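Local coordinates for cryptic loci regulator 2 (Schizosaccharomyces pombe 972h-, PDB 5IKJ), which promotes transcriptional silencing upstream of histone deacetylases, and is required for nucleosome positioning at heterochromatic loci and for the silencing function of the SHREC complex, at residues H189-W192 against L193-L197; K218-Q221 against K222-R226; E230-D234 against T235-P239; S241-L244 against G245-V248. All coordinates share one frame; numbering follows the deposited sequence.

Interaction 1. Residues H189-W192 against L193-L197. With ZN (zinc ion), chain C.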
loop_
_atom_site.group_PDB
_atom_site.type_symbol
_atom_site.label_atom_id
_atom_site.label_comp_id
_atom_site.label_asym_id
_atom_site.label_seq_id
_atom_site.Cartn_x
_atom_site.Cartn_y
_atom_site.Cartn_z
ATOM N N HIS A 189 3.508 21.163 5.095
ATOM C CA HIS A 189 2.993 21.616 6.382
ATOM C C HIS A 189 1.470 21.618 6.392
ATOM O O HIS A 189 0.850 21.226 7.388
ATOM C CB HIS A 189 3.531 23.009 6.704
ATOM C CG HIS A 189 3.355 23.404 8.137
ATOM N ND1 HIS A 189 4.145 22.903 9.148
ATOM C CD2 HIS A 189 2.475 24.245 8.729
ATOM C CE1 HIS A 189 3.763 23.421 10.301
ATOM N NE2 HIS A 189 2.751 24.238 10.075
ATOM N N LEU A 190 0.849 22.060 5.295
ATOM C CA LEU A 190 -0.605 21.997 5.194
ATOM C C LEU A 190 -1.104 20.574 5.402
ATOM O O LEU A 190 -2.082 20.347 6.123
ATOM C CB LEU A 190 -1.061 22.522 3.832
ATOM C CG LEU A 190 -2.570 22.469 3.569
ATOM C CD1 LEU A 190 -3.323 23.346 4.556
ATOM C CD2 LEU A 190 -2.891 22.872 2.138
ATOM N N TYR A 191 -0.445 19.603 4.768
ATOM C CA TYR A 191 -0.863 18.212 4.888
ATOM C C TYR A 191 -0.693 17.706 6.316
ATOM O O TYR A 191 -1.497 16.899 6.795
ATOM C CB TYR A 191 -0.065 17.357 3.906
ATOM C CG TYR A 191 -0.350 15.878 3.984
ATOM C CD1 TYR A 191 -1.477 15.335 3.382
ATOM C CD2 TYR A 191 0.518 15.022 4.645
ATOM C CE1 TYR A 191 -1.735 13.981 3.445
ATOM C CE2 TYR A 191 0.269 13.668 4.713
ATOM C CZ TYR A 191 -0.858 13.152 4.112
ATOM O OH TYR A 191 -1.110 11.802 4.180
ATOM N N TRP A 192 0.346 18.171 7.012
ATOM C CA TRP A 192 0.531 17.800 8.411
ATOM C C TRP A 192 -0.564 18.391 9.290
ATOM O O TRP A 192 -1.003 17.756 10.255
ATOM C CB TRP A 192 1.908 18.260 8.890
ATOM C CG TRP A 192 2.126 18.099 10.361
ATOM C CD1 TRP A 192 2.478 16.956 11.017
ATOM C CD2 TRP A 192 2.017 19.119 11.362
ATOM N NE1 TRP A 192 2.590 17.199 12.365
ATOM C CE2 TRP A 192 2.312 18.520 12.601
ATOM C CE3 TRP A 192 1.694 20.479 11.329
ATOM C CZ2 TRP A 192 2.295 19.232 13.799
ATOM C CZ3 TRP A 192 1.677 21.185 12.519
ATOM C CH2 TRP A 192 1.976 20.561 13.737
ATOM N N LEU A 193 -1.019 19.607 8.972
ATOM C CA LEU A 193 -2.036 20.256 9.792
ATOM C C LEU A 193 -3.344 19.479 9.777
ATOM O O LEU A 193 -4.042 19.408 10.794
ATOM C CB LEU A 193 -2.266 21.688 9.308
ATOM C CG LEU A 193 -1.251 22.740 9.760
ATOM C CD1 LEU A 193 -1.514 24.058 9.047
ATOM C CD2 LEU A 193 -1.300 22.932 11.271
ATOM N N ILE A 194 -3.697 18.887 8.635
ATOM C CA ILE A 194 -4.965 18.177 8.528
ATOM C C ILE A 194 -4.845 16.687 8.827
ATOM O O ILE A 194 -5.870 16.030 9.060
ATOM C CB ILE A 194 -5.587 18.363 7.133
ATOM C CG1 ILE A 194 -4.695 17.753 6.061
ATOM C CG2 ILE A 194 -5.833 19.837 6.842
ATOM C CD1 ILE A 194 -5.112 16.377 5.638
ATOM N N SER A 195 -3.632 16.132 8.828
ATOM C CA SER A 195 -3.433 14.695 8.991
ATOM C C SER A 195 -3.000 14.304 10.400
ATOM O O SER A 195 -3.572 13.380 10.986
ATOM C CB SER A 195 -2.403 14.187 7.976
ATOM O OG SER A 195 -2.973 14.086 6.682
ATOM N N ASP A 196 -1.999 14.980 10.959
ATOM C CA ASP A 196 -1.452 14.588 12.257
ATOM C C ASP A 196 -2.446 14.969 13.347
ATOM O O ASP A 196 -2.549 16.133 13.736
ATOM C CB ASP A 196 -0.096 15.244 12.488
ATOM C CG ASP A 196 0.583 14.751 13.757
ATOM O OD1 ASP A 196 0.046 13.826 14.401
ATOM O OD2 ASP A 196 1.660 15.282 14.102
ATOM N N LEU A 197 -3.185 13.975 13.844
ATOM C CA LEU A 197 -4.195 14.225 14.863
ATOM C C LEU A 197 -3.584 14.539 16.223
ATOM O O LEU A 197 -4.261 15.138 17.066
ATOM C CB LEU A 197 -5.125 13.017 14.972
ATOM C CG LEU A 197 -5.883 12.686 13.683
ATOM C CD1 LEU A 197 -6.511 11.304 13.756
ATOM C CD2 LEU A 197 -6.943 13.742 13.403
HETATM ZN ZN ZN C . 5.760 21.579 8.906
#
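Trp192 and Asp196 meet one turn apart at the end of a helix, the indole set against the carboxylate with their planes 66° apart. The indole NE1 gives a weak, bent bond to Asp196 OD2 at 2.7 Å; its stronger bond goes to the backbone oxygen of Asn200, while Asp196 also binds Thr198 and Thr203. Trp192 has CG anti to its own N (chi1 172°), which throws the ring toward the carbonyl end of the helix and brings CD1 to 3.4 Å from Asp196 CB. In the backbone, Asp196 N bonds Trp192 O at 3.0 Å. Leu193 suits its place because its fork serves two rings: CD2 lies 3.7 Å from Trp192 CZ3, and CD1 lies 4.0 Å from His189 CD2. The two rings also meet directly, Trp192 CE3 standing over the rim of one face of the His189 imidazole. On another side of the helix the Ser195 hydroxyl OG sits 3.4 Å above one face of the Tyr191 ring, a group small enough to lie over the ring's rim. Were Trp192 exchanged for an alanine, a gap would probably open beside Leu193 and the imidazole, and Asp196 OD2 and the oxygen of Asn200 would lose their indole donor. His189 ND1 binds zinc at 2.1 Å while its NE2 bonds Asp21, and Cys204, Cys206 and Cys209 complete the metal site: a zinc site of three cysteines and one histidine, the histidine presented by a helix.

Interaction 2. Residues K218-Q221 against K222-R226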
loop_
_atom_site.group_PDB
_atom_site.type_symbol
_atom_site.label_atom_id
_atom_site.label_comp_id
_atom_site.label_asym_id
_atom_site.label_seq_id
_atom_site.Cartn_x
_atom_site.Cartn_y
_atom_site.Cartn_z
ATOM N N LYS A 218 10.310 13.231 3.490
ATOM C CA LYS A 218 9.448 13.198 2.311
ATOM C C LYS A 218 9.510 11.839 1.624
ATOM O O LYS A 218 8.475 11.252 1.289
ATOM C CB LYS A 218 9.846 14.307 1.336
ATOM C CG LYS A 218 9.286 15.678 1.683
ATOM C CD LYS A 218 9.541 16.687 0.564
ATOM C CE LYS A 218 10.863 17.420 0.723
ATOM N NZ LYS A 218 10.650 18.883 0.894
ATOM N N ASN A 219 10.721 11.320 1.410
ATOM C CA ASN A 219 10.870 10.043 0.716
ATOM C C ASN A 219 10.183 8.918 1.482
ATOM O O ASN A 219 9.447 8.115 0.896
ATOM C CB ASN A 219 12.351 9.728 0.507
ATOM C CG ASN A 219 13.017 10.678 -0.471
ATOM O OD1 ASN A 219 12.348 11.337 -1.269
ATOM N ND2 ASN A 219 14.343 10.746 -0.420
ATOM N N LEU A 220 10.412 8.842 2.795
ATOM C CA LEU A 220 9.794 7.784 3.589
ATOM C C LEU A 220 8.273 7.863 3.515
ATOM O O LEU A 220 7.596 6.848 3.316
ATOM C CB LEU A 220 10.267 7.865 5.041
ATOM C CG LEU A 220 9.638 6.844 5.996
ATOM C CD1 LEU A 220 9.901 5.415 5.534
ATOM C CD2 LEU A 220 10.148 7.046 7.414
ATOM N N GLN A 221 7.718 9.066 3.681
ATOM C CA GLN A 221 6.275 9.242 3.557
ATOM C C GLN A 221 5.779 8.699 2.224
ATOM O O GLN A 221 4.801 7.945 2.169
ATOM C CB GLN A 221 5.917 10.722 3.708
ATOM C CG GLN A 221 4.446 11.054 3.481
ATOM C CD GLN A 221 3.532 10.420 4.508
ATOM O OE1 GLN A 221 3.960 10.074 5.608
ATOM N NE2 GLN A 221 2.259 10.264 4.152
ATOM N N LYS A 222 6.457 9.066 1.135
ATOM C CA LYS A 222 6.063 8.596 -0.188
ATOM C C LYS A 222 6.111 7.073 -0.266
ATOM O O LYS A 222 5.179 6.436 -0.772
ATOM C CB LYS A 222 6.970 9.225 -1.247
ATOM C CG LYS A 222 6.435 9.158 -2.666
ATOM C CD LYS A 222 7.370 9.882 -3.624
ATOM C CE LYS A 222 6.785 9.992 -5.020
ATOM N NZ LYS A 222 6.436 8.665 -5.596
ATOM N N GLU A 223 7.159 6.479 0.279
ATOM C CA GLU A 223 7.279 5.036 0.288
ATOM C C GLU A 223 6.136 4.410 1.065
ATOM O O GLU A 223 5.574 3.405 0.652
ATOM C CB GLU A 223 8.598 4.600 0.908
ATOM C CG GLU A 223 9.803 4.775 0.009
ATOM C CD GLU A 223 10.981 3.929 0.448
ATOM O OE1 GLU A 223 11.019 3.516 1.625
ATOM O OE2 GLU A 223 11.869 3.674 -0.389
ATOM N N ASN A 224 5.798 5.007 2.199
ATOM C CA ASN A 224 4.716 4.485 3.027
ATOM C C ASN A 224 3.372 4.602 2.321
ATOM O O ASN A 224 2.544 3.687 2.400
ATOM C CB ASN A 224 4.685 5.219 4.365
ATOM C CG ASN A 224 5.775 4.753 5.312
ATOM O OD1 ASN A 224 6.164 3.586 5.302
ATOM N ND2 ASN A 224 6.274 5.666 6.136
ATOM N N GLU A 225 3.130 5.722 1.640
ATOM C CA GLU A 225 1.895 5.868 0.876
ATOM C C GLU A 225 1.789 4.794 -0.198
ATOM O O GLU A 225 0.730 4.183 -0.381
ATOM C CB GLU A 225 1.827 7.261 0.255
ATOM C CG GLU A 225 1.783 8.386 1.274
ATOM C CD GLU A 225 1.788 9.758 0.632
ATOM O OE1 GLU A 225 1.594 9.845 -0.598
ATOM O OE2 GLU A 225 1.994 10.752 1.358
ATOM N N ARG A 226 2.887 4.529 -0.884
ATOM C CA ARG A 226 2.882 3.509 -1.909
ATOM C C ARG A 226 2.691 2.130 -1.294
ATOM O O ARG A 226 2.026 1.287 -1.867
ATOM C CB ARG A 226 4.155 3.574 -2.750
ATOM C CG ARG A 226 4.224 4.803 -3.636
ATOM C CD ARG A 226 5.260 4.675 -4.735
ATOM N NE ARG A 226 6.591 4.436 -4.210
ATOM C CZ ARG A 226 7.211 3.268 -4.276
ATOM N NH1 ARG A 226 8.416 3.137 -3.763
ATOM N NH2 ARG A 226 6.631 2.237 -4.860
#
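Gln221 reaches along helix 214-237 to Glu225, one turn on, in an i to i+4 side-chain bond. Its CB sits beside the peptide to Lys222; CG then leaves anti to its own N (chi1 175°), pointing the chain toward the carbonyl end of the helix. A bend at chi2 lays the rest of the chain over the coming turn, with CG 3.3 Å and the amide carbon CD 3.5 Å from Glu225 OE2. At the tip NE2 donates to that oxygen at 2.8 Å and 157°. The carboxylate oxygen lies close to the amide plane and receives the bond on its anti lone pair, although the two flat groups are turned 70° apart. The backbone runs alongside, Glu225 N bonding Gln221 O at 2.8 Å. Beside this pair, Leu220 CG lies 3.6 Å from Asn224 ND2, a contact of plain packing on the outer face of the helix. Glu225 OE2 also takes a bond from His66 NE2, and OE1 one from the N of Ala71. A neutral amide can thus donate to the buried carboxylate without adding charge, and these several donors probably favour its ionised form.

Interaction 3. Residues E230-D234 against T235-P239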
loop_
_atom_site.group_PDB
_atom_site.type_symbol
_atom_site.label_atom_id
_atom_site.label_comp_id
_atom_site.label_asym_id
_atom_site.label_seq_id
_atom_site.Cartn_x
_atom_site.Cartn_y
_atom_site.Cartn_z
ATOM N N GLU A 230 -0.044 -0.533 -2.333
ATOM C CA GLU A 230 0.357 -1.884 -2.716
ATOM C C GLU A 230 -0.390 -2.919 -1.885
ATOM O O GLU A 230 -0.829 -3.952 -2.405
ATOM C CB GLU A 230 1.867 -2.053 -2.550
ATOM C CG GLU A 230 2.404 -3.372 -3.084
ATOM C CD GLU A 230 3.882 -3.556 -2.805
ATOM O OE1 GLU A 230 4.566 -2.545 -2.531
ATOM O OE2 GLU A 230 4.359 -4.710 -2.856
ATOM N N CYS A 231 -0.542 -2.653 -0.587
ATOM C CA CYS A 231 -1.315 -3.533 0.279
ATOM C C CYS A 231 -2.773 -3.579 -0.155
ATOM O O CYS A 231 -3.349 -4.657 -0.343
ATOM C CB CYS A 231 -1.198 -3.043 1.722
ATOM S SG CYS A 231 -2.019 -4.074 2.928
ATOM N N LYS A 232 -3.387 -2.408 -0.320
ATOM C CA LYS A 232 -4.786 -2.345 -0.724
ATOM C C LYS A 232 -5.011 -3.077 -2.040
ATOM O O LYS A 232 -6.007 -3.792 -2.199
ATOM C CB LYS A 232 -5.221 -0.885 -0.836
ATOM C CG LYS A 232 -6.723 -0.674 -0.907
ATOM C CD LYS A 232 -7.063 0.809 -0.885
ATOM C CE LYS A 232 -8.551 1.061 -1.080
ATOM N NZ LYS A 232 -9.374 0.570 0.061
ATOM N N ASP A 233 -4.092 -2.919 -2.996
ATOM C CA ASP A 233 -4.259 -3.580 -4.285
ATOM C C ASP A 233 -4.109 -5.091 -4.158
ATOM O O ASP A 233 -4.834 -5.848 -4.813
ATOM C CB ASP A 233 -3.256 -3.023 -5.297
ATOM C CG ASP A 233 -3.521 -1.569 -5.642
ATOM O OD1 ASP A 233 -4.627 -1.074 -5.337
ATOM O OD2 ASP A 233 -2.624 -0.924 -6.224
ATOM N N ASP A 234 -3.182 -5.551 -3.314
ATOM C CA ASP A 234 -2.955 -6.984 -3.159
ATOM C C ASP A 234 -4.061 -7.674 -2.368
ATOM O O ASP A 234 -4.151 -8.907 -2.406
ATOM C CB ASP A 234 -1.609 -7.230 -2.474
ATOM C CG ASP A 234 -0.434 -7.079 -3.424
ATOM O OD1 ASP A 234 -0.643 -6.630 -4.572
ATOM O OD2 ASP A 234 0.702 -7.407 -3.021
ATOM N N THR A 235 -4.896 -6.920 -1.649
ATOM C CA THR A 235 -5.945 -7.510 -0.830
ATOM C C THR A 235 -7.342 -6.979 -1.123
ATOM O O THR A 235 -8.314 -7.594 -0.672
ATOM C CB THR A 235 -5.651 -7.290 0.663
ATOM O OG1 THR A 235 -5.712 -5.893 0.967
ATOM C CG2 THR A 235 -4.271 -7.825 1.028
ATOM N N TYR A 236 -7.478 -5.874 -1.858
ATOM C CA TYR A 236 -8.785 -5.271 -2.087
ATOM C C TYR A 236 -9.011 -4.937 -3.558
ATOM O O TYR A 236 -10.017 -5.350 -4.142
ATOM C CB TYR A 236 -8.935 -4.014 -1.224
ATOM C CG TYR A 236 -10.156 -3.177 -1.532
ATOM C CD1 TYR A 236 -11.393 -3.488 -0.984
ATOM C CD2 TYR A 236 -10.067 -2.066 -2.359
ATOM C CE1 TYR A 236 -12.509 -2.722 -1.260
ATOM C CE2 TYR A 236 -11.177 -1.295 -2.641
ATOM C CZ TYR A 236 -12.395 -1.627 -2.089
ATOM O OH TYR A 236 -13.500 -0.858 -2.369
ATOM N N THR A 237 -8.081 -4.202 -4.171
ATOM C CA THR A 237 -8.322 -3.662 -5.508
ATOM C C THR A 237 -8.077 -4.706 -6.594
ATOM O O THR A 237 -8.974 -5.015 -7.386
ATOM C CB THR A 237 -7.438 -2.435 -5.741
ATOM O OG1 THR A 237 -7.289 -1.709 -4.512
ATOM C CG2 THR A 237 -8.063 -1.522 -6.782
ATOM N N TRP A 238 -6.866 -5.255 -6.650
ATOM C CA TRP A 238 -6.491 -6.247 -7.658
ATOM C C TRP A 238 -5.859 -7.450 -6.969
ATOM O O TRP A 238 -4.694 -7.784 -7.206
ATOM C CB TRP A 238 -5.537 -5.632 -8.681
ATOM C CG TRP A 238 -5.883 -4.221 -9.053
ATOM C CD1 TRP A 238 -5.250 -3.086 -8.638
ATOM C CD2 TRP A 238 -6.948 -3.794 -9.911
ATOM N NE1 TRP A 238 -5.852 -1.979 -9.185
ATOM C CE2 TRP A 238 -6.898 -2.386 -9.971
ATOM C CE3 TRP A 238 -7.940 -4.464 -10.634
ATOM C CZ2 TRP A 238 -7.799 -1.637 -10.724
ATOM C CZ3 TRP A 238 -8.834 -3.718 -11.383
ATOM C CH2 TRP A 238 -8.758 -2.320 -11.422
ATOM N N PRO A 239 -6.615 -8.134 -6.104
ATOM C CA PRO A 239 -6.000 -9.161 -5.250
ATOM C C PRO A 239 -5.643 -10.448 -5.971
ATOM O O PRO A 239 -4.679 -11.112 -5.570
ATOM C CB PRO A 239 -7.070 -9.399 -4.175
ATOM C CG PRO A 239 -8.356 -9.042 -4.846
ATOM C CD PRO A 239 -8.027 -7.898 -5.757
#
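Thr235 bends back onto Cys231: its OG1, in the crowded position between its own N and carbonyl carbon (chi1 66°), donates to Cys231 O at 3.0 Å, well above the carbonyl plane. A threonine suits this place because its hydroxyl adds to a weak backbone bond from its own N to the same oxygen. Tyr236 comes next, its ring lying beside the Lys232 chain and pointing the same way. Lys232 NZ stands over one face, 4.0 Å from the ring centroid and 26° off the normal, a cation-pi contact; the ammonium's stronger polar partner is the backbone of another protein's chain. At this point the helix widens: Lys232 O accepts from Tyr236 N at 2.6 Å and from Thr237 N at 2.9 Å, which approach from opposite faces of the carbonyl plane. The second bond spans five residues, the mark of a pi-type turn, here in the last turn of helix 214-237. Thr237 then uses OG1 to donate to Asp233 OD1 at 2.9 Å, on that oxygen's anti lone pair. Trp238, the first residue to leave helical geometry, brings the edge of its indole to the same aspartate, CD1 lying 3.8 Å from Asp233 CG, while its NE1 bonds Thr74. Last, Pro239 has no N-H to continue the helical bonding, and its CA approaches Asp234 O at 3.4 Å in a CA-H...O contact.

Interaction 4. Residues S241-L244 against G245-V248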
loop_
_atom_site.group_PDB
_atom_site.type_symbol
_atom_site.label_atom_id
_atom_site.label_comp_id
_atom_site.label_asym_id
_atom_site.label_seq_id
_atom_site.Cartn_x
_atom_site.Cartn_y
_atom_site.Cartn_z
ATOM N N SER A 241 -3.756 -11.972 -8.186
ATOM C CA SER A 241 -2.595 -11.520 -8.941
ATOM C C SER A 241 -1.333 -12.009 -8.246
ATOM O O SER A 241 -1.368 -12.489 -7.110
ATOM C CB SER A 241 -2.584 -9.994 -9.062
ATOM O OG SER A 241 -2.590 -9.391 -7.778
ATOM N N TYR A 242 -0.214 -11.883 -8.951
ATOM C CA TYR A 242 1.099 -12.118 -8.375
ATOM C C TYR A 242 1.670 -10.806 -7.849
ATOM O O TYR A 242 1.311 -9.717 -8.302
ATOM C CB TYR A 242 2.035 -12.746 -9.408
ATOM C CG TYR A 242 1.622 -14.149 -9.782
ATOM C CD1 TYR A 242 2.081 -15.242 -9.059
ATOM C CD2 TYR A 242 0.758 -14.384 -10.844
ATOM C CE1 TYR A 242 1.699 -16.528 -9.389
ATOM C CE2 TYR A 242 0.372 -15.667 -11.182
ATOM C CZ TYR A 242 0.846 -16.734 -10.452
ATOM O OH TYR A 242 0.461 -18.012 -10.784
ATOM N N ARG A 243 2.567 -10.923 -6.873
ATOM C CA ARG A 243 2.955 -9.788 -6.050
ATOM C C ARG A 243 4.431 -9.461 -6.228
ATOM O O ARG A 243 5.260 -10.338 -6.486
ATOM C CB ARG A 243 2.632 -10.062 -4.576
ATOM C CG ARG A 243 1.136 -10.206 -4.340
ATOM C CD ARG A 243 0.787 -10.692 -2.948
ATOM N NE ARG A 243 -0.653 -10.606 -2.717
ATOM C CZ ARG A 243 -1.292 -11.173 -1.696
ATOM N NH1 ARG A 243 -0.627 -11.884 -0.796
ATOM N NH2 ARG A 243 -2.606 -11.030 -1.582
ATOM N N LEU A 244 4.738 -8.175 -6.088
ATOM C CA LEU A 244 6.088 -7.676 -6.313
ATOM C C LEU A 244 7.072 -8.344 -5.364
ATOM O O LEU A 244 6.893 -8.310 -4.142
ATOM C CB LEU A 244 6.106 -6.159 -6.127
ATOM C CG LEU A 244 5.239 -5.378 -7.117
ATOM C CD1 LEU A 244 5.123 -3.916 -6.710
ATOM C CD2 LEU A 244 5.799 -5.495 -8.525
ATOM N N GLY A 245 8.110 -8.953 -5.930
ATOM C CA GLY A 245 9.125 -9.627 -5.154
ATOM C C GLY A 245 8.917 -11.113 -4.973
ATOM O O GLY A 245 9.782 -11.775 -4.385
ATOM N N GLU A 246 7.807 -11.665 -5.455
ATOM C CA GLU A 246 7.546 -13.087 -5.293
ATOM C C GLU A 246 8.359 -13.907 -6.285
ATOM O O GLU A 246 8.657 -13.463 -7.398
ATOM C CB GLU A 246 6.061 -13.394 -5.481
ATOM C CG GLU A 246 5.153 -12.790 -4.429
ATOM C CD GLU A 246 3.766 -13.403 -4.442
ATOM O OE1 GLU A 246 3.287 -13.815 -3.365
ATOM O OE2 GLU A 246 3.158 -13.481 -5.531
ATOM N N VAL A 247 8.714 -15.117 -5.866
ATOM C CA VAL A 247 9.386 -16.091 -6.717
ATOM C C VAL A 247 8.327 -17.013 -7.303
ATOM O O VAL A 247 7.537 -17.612 -6.561
ATOM C CB VAL A 247 10.440 -16.881 -5.922
ATOM C CG1 VAL A 247 10.974 -18.054 -6.734
ATOM C CG2 VAL A 247 11.581 -15.959 -5.507
ATOM N N VAL A 248 8.304 -17.127 -8.630
ATOM C CA VAL A 248 7.243 -17.817 -9.345
ATOM C C VAL A 248 7.863 -18.740 -10.388
ATOM O O VAL A 248 9.078 -18.764 -10.587
ATOM C CB VAL A 248 6.259 -16.831 -10.011
ATOM C CG1 VAL A 248 5.727 -15.831 -8.990
ATOM C CG2 VAL A 248 6.925 -16.101 -11.177
#
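A type II beta turn from Arg243 to Glu246 carries the chain into strand 247-252 of a five-stranded antiparallel sheet. It is closed by Glu246 N, which bonds Arg243 O at 3.1 Å. Gly245 holds the third position with phi at 95°, where any CB would jam against Leu244 O, so glycine is called for. Glu246 points back across the turn, and its extended chain brings OE2 to 2.9 Å from Arg243 N. That donor arrives from above the carboxylate plane, 52° out of it. The aliphatic part of Arg243 packs against the same group, its CB 3.5 Å from Glu246 CD, while the guanidinium leads away to a salt bridge with Asp393. On one flank Tyr242 CD1 touches Val248 CG1 at 3.7 Å, so ring and methyl join the two arms of the turn by apolar packing. Glutamate is apt because both oxygens are used: OE2 also forms a salt bridge with Arg494, and OE1 accepts from Lys388 N in strand 387-390. Replacing Glu246 by an alanine would probably leave Arg243 N and Lys388 N without their side-chain acceptor and Arg494 without its carboxylate partner. With these donors and a cation about it, the buried carboxylate is probably ionised, and it links the turn to a strand of the neighbouring sheet.

From the N terminus the four contacts follow in series; none nests in or crosses another. Interaction 1 ends helix 183-195, and the cysteines that share its zinc come before helix 214-237, which holds both interaction 2 and interaction 3, their centres 18 Å apart. Tyr191 OH packs 3.7 Å from Gln221 NE2, so the two helices touch between interactions 1 and 2. Interaction 3 ends the long helix, and interaction 4 closes a beta turn at the start of the antiparallel sheet. Between interactions 3 and 4, Asp234 OD2 and Arg243 NE form a salt bridge at 3.5 Å, tying the helix end to the turn. The long helix thus runs from near the zinc site to the sheet.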